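Conserved hypothetical protein (Bacteroides thetaiotaomicron, PDB 2FB6) is of unknown function, a small single-domain alpha/beta protein built on a five-stranded parallel sheet flanked by helices. Local coordinates at residues Asn43-Gly48 / Arg98-Pro103. Sequence-based numbering, arbitrary orientation.
Sequences NIILWG and RYMGIP
Met-100, a selenomethionine, reaches Ile-45 with its terminal methyl, and this is the fully buried part of the contact. CE lies 3.6 Å from Ile-45 CG2 and 3.9 Å from both Ile-45 CG1 and CD1, so that one methyl rests on all three carbons beyond CB. The Met-100 chain folds back at its last two torsions (chi2 -60°, chi3 -53°), which brings CE against Ile-45 instead of letting the chain run out straight. Nearer its root, the same residue packs just as closely on Trp-47, whose ring carbon CZ3 lies 3.6 Å from Met-100 CB, the partly exposed indole crossing the Met-100 chain at a slant. Farther out the packing thins: ring atom CH2 comes no closer than 4.3 Å to the backbone N of the exposed Gly-101. Replacing Trp-47 by alanine removes the ring, which would probably open a gap beside Met-100 CB and expose the root of that side chain. The apolar contact joins the end of central strand 41-46 to the loop and first helical turn that follow edge strand 96-98; strand 73-77 lies between the two strands, its Glu-75 touched by Ile-45 and Met-100, while Tyr-107 and Leu-104 of helix 101-109 meet Ile-45 and Trp-47, respectively.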
loop_
_atom_site.group_PDB
_atom_site.type_symbol
_atom_site.label_atom_id
_atom_site.label_comp_id
_atom_site.label_asym_id
_atom_site.label_seq_id
_atom_site.Cartn_x
_atom_site.Cartn_y
_atom_site.Cartn_z
ATOM N N ASN A 43 3.324 0.147 5.709
ATOM C CA ASN A 43 2.995 -0.847 4.698
ATOM C C ASN A 43 1.657 -0.504 4.052
ATOM O O ASN A 43 0.684 -0.235 4.761
ATOM C CB ASN A 43 2.892 -2.235 5.342
ATOM C CG ASN A 43 2.545 -3.321 4.335
ATOM O OD1 ASN A 43 1.543 -4.032 4.483
ATOM N ND2 ASN A 43 3.375 -3.463 3.311
ATOM N N ILE A 44 1.612 -0.537 2.723
ATOM C CA ILE A 44 0.378 -0.241 2.002
ATOM C C ILE A 44 -0.039 -1.486 1.243
ATOM O O ILE A 44 0.776 -2.083 0.549
ATOM C CB ILE A 44 0.552 0.956 1.028
ATOM C CG1 ILE A 44 0.966 2.228 1.816
ATOM C CG2 ILE A 44 -0.764 1.168 0.224
ATOM C CD1 ILE A 44 1.207 3.440 0.976
ATOM N N ILE A 45 -1.300 -1.874 1.409
ATOM C CA ILE A 45 -1.863 -3.045 0.731
ATOM C C ILE A 45 -2.797 -2.549 -0.375
ATOM O O ILE A 45 -3.775 -1.866 -0.101
ATOM C CB ILE A 45 -2.681 -3.925 1.701
ATOM C CG1 ILE A 45 -1.850 -4.336 2.928
ATOM C CG2 ILE A 45 -3.241 -5.135 0.945
ATOM C CD1 ILE A 45 -2.730 -4.855 4.060
ATOM N N LEU A 46 -2.469 -2.894 -1.614
ATOM C CA LEU A 46 -3.315 -2.572 -2.761
ATOM C C LEU A 46 -4.278 -3.718 -3.015
ATOM O O LEU A 46 -3.862 -4.813 -3.382
ATOM C CB LEU A 46 -2.459 -2.364 -4.006
ATOM C CG LEU A 46 -1.712 -1.045 -4.100
ATOM C CD1 LEU A 46 -0.770 -1.058 -5.278
ATOM C CD2 LEU A 46 -2.716 0.074 -4.253
ATOM N N TRP A 47 -5.575 -3.479 -2.832
ATOM C CA TRP A 47 -6.532 -4.575 -2.941
ATOM C C TRP A 47 -7.895 -3.979 -3.232
ATOM O O TRP A 47 -8.423 -3.238 -2.410
ATOM C CB TRP A 47 -6.560 -5.331 -1.604
ATOM C CG TRP A 47 -7.243 -6.667 -1.628
ATOM C CD1 TRP A 47 -8.116 -7.142 -2.565
ATOM C CD2 TRP A 47 -7.131 -7.679 -0.631
ATOM N NE1 TRP A 47 -8.549 -8.400 -2.213
ATOM C CE2 TRP A 47 -7.945 -8.756 -1.035
ATOM C CE3 TRP A 47 -6.394 -7.795 0.558
ATOM C CZ2 TRP A 47 -8.069 -9.929 -0.276
ATOM C CZ3 TRP A 47 -6.512 -8.970 1.304
ATOM C CH2 TRP A 47 -7.330 -10.010 0.883
ATOM N N GLY A 48 -8.472 -4.329 -4.383
ATOM C CA GLY A 48 -9.775 -3.775 -4.792
ATOM C C GLY A 48 -9.646 -2.848 -5.981
ATOM O O GLY A 48 -8.768 -3.039 -6.814
ATOM N N ARG A 98 1.598 -10.752 -4.093
ATOM C CA ARG A 98 1.492 -12.029 -3.407
ATOM C C ARG A 98 0.061 -12.288 -2.972
ATOM O O ARG A 98 -0.769 -11.373 -2.938
ATOM C CB ARG A 98 2.448 -12.084 -2.215
ATOM C CG ARG A 98 2.094 -11.200 -1.073
ATOM C CD ARG A 98 2.988 -11.600 0.098
ATOM N NE ARG A 98 2.879 -10.653 1.180
ATOM C CZ ARG A 98 3.282 -10.885 2.426
ATOM N NH1 ARG A 98 3.804 -12.059 2.779
ATOM N NH2 ARG A 98 3.126 -9.943 3.332
ATOM N N TYR A 99 -0.235 -13.543 -2.637
ATOM C CA TYR A 99 -1.574 -13.872 -2.145
ATOM C C TYR A 99 -1.754 -13.240 -0.766
ATOM O O TYR A 99 -0.922 -13.439 0.110
ATOM C CB TYR A 99 -1.795 -15.390 -2.155
ATOM C CG TYR A 99 -1.845 -15.926 -3.568
ATOM C CD1 TYR A 99 -2.783 -15.446 -4.480
ATOM C CD2 TYR A 99 -0.942 -16.897 -3.999
ATOM C CE1 TYR A 99 -2.824 -15.916 -5.805
ATOM C CE2 TYR A 99 -0.989 -17.390 -5.321
ATOM C CZ TYR A 99 -1.937 -16.886 -6.203
ATOM O OH TYR A 99 -2.009 -17.326 -7.507
HETATM N N MSE A 100 -2.808 -12.433 -0.619
HETATM C CA MSE A 100 -2.902 -11.499 0.511
HETATM C C MSE A 100 -3.788 -11.949 1.666
HETATM O O MSE A 100 -3.874 -11.248 2.675
HETATM C CB MSE A 100 -3.375 -10.119 0.017
HETATM C CG MSE A 100 -2.279 -9.250 -0.534
HETATM SE SE MSE A 100 -0.898 -8.880 0.790
HETATM C CE MSE A 100 -1.910 -8.214 2.268
ATOM N N GLY A 101 -4.430 -13.108 1.537
ATOM C CA GLY A 101 -5.368 -13.553 2.569
ATOM C C GLY A 101 -4.723 -13.801 3.918
ATOM O O GLY A 101 -5.195 -13.306 4.965
ATOM N N ILE A 102 -3.625 -14.555 3.901
ATOM C CA ILE A 102 -2.904 -14.839 5.142
ATOM C C ILE A 102 -2.273 -13.569 5.723
ATOM O O ILE A 102 -2.456 -13.294 6.901
ATOM C CB ILE A 102 -1.859 -15.983 4.947
ATOM C CG1 ILE A 102 -2.572 -17.300 4.659
ATOM C CG2 ILE A 102 -0.923 -16.105 6.167
ATOM C CD1 ILE A 102 -3.547 -17.700 5.717
ATOM N N PRO A 103 -1.515 -12.808 4.913
ATOM C CA PRO A 103 -0.970 -11.565 5.457
ATOM C C PRO A 103 -2.007 -10.641 6.105
ATOM O O PRO A 103 -1.785 -10.165 7.230
ATOM C CB PRO A 103 -0.295 -10.916 4.240
ATOM C CG PRO A 103 0.123 -12.087 3.402
ATOM C CD PRO A 103 -1.003 -13.075 3.548
#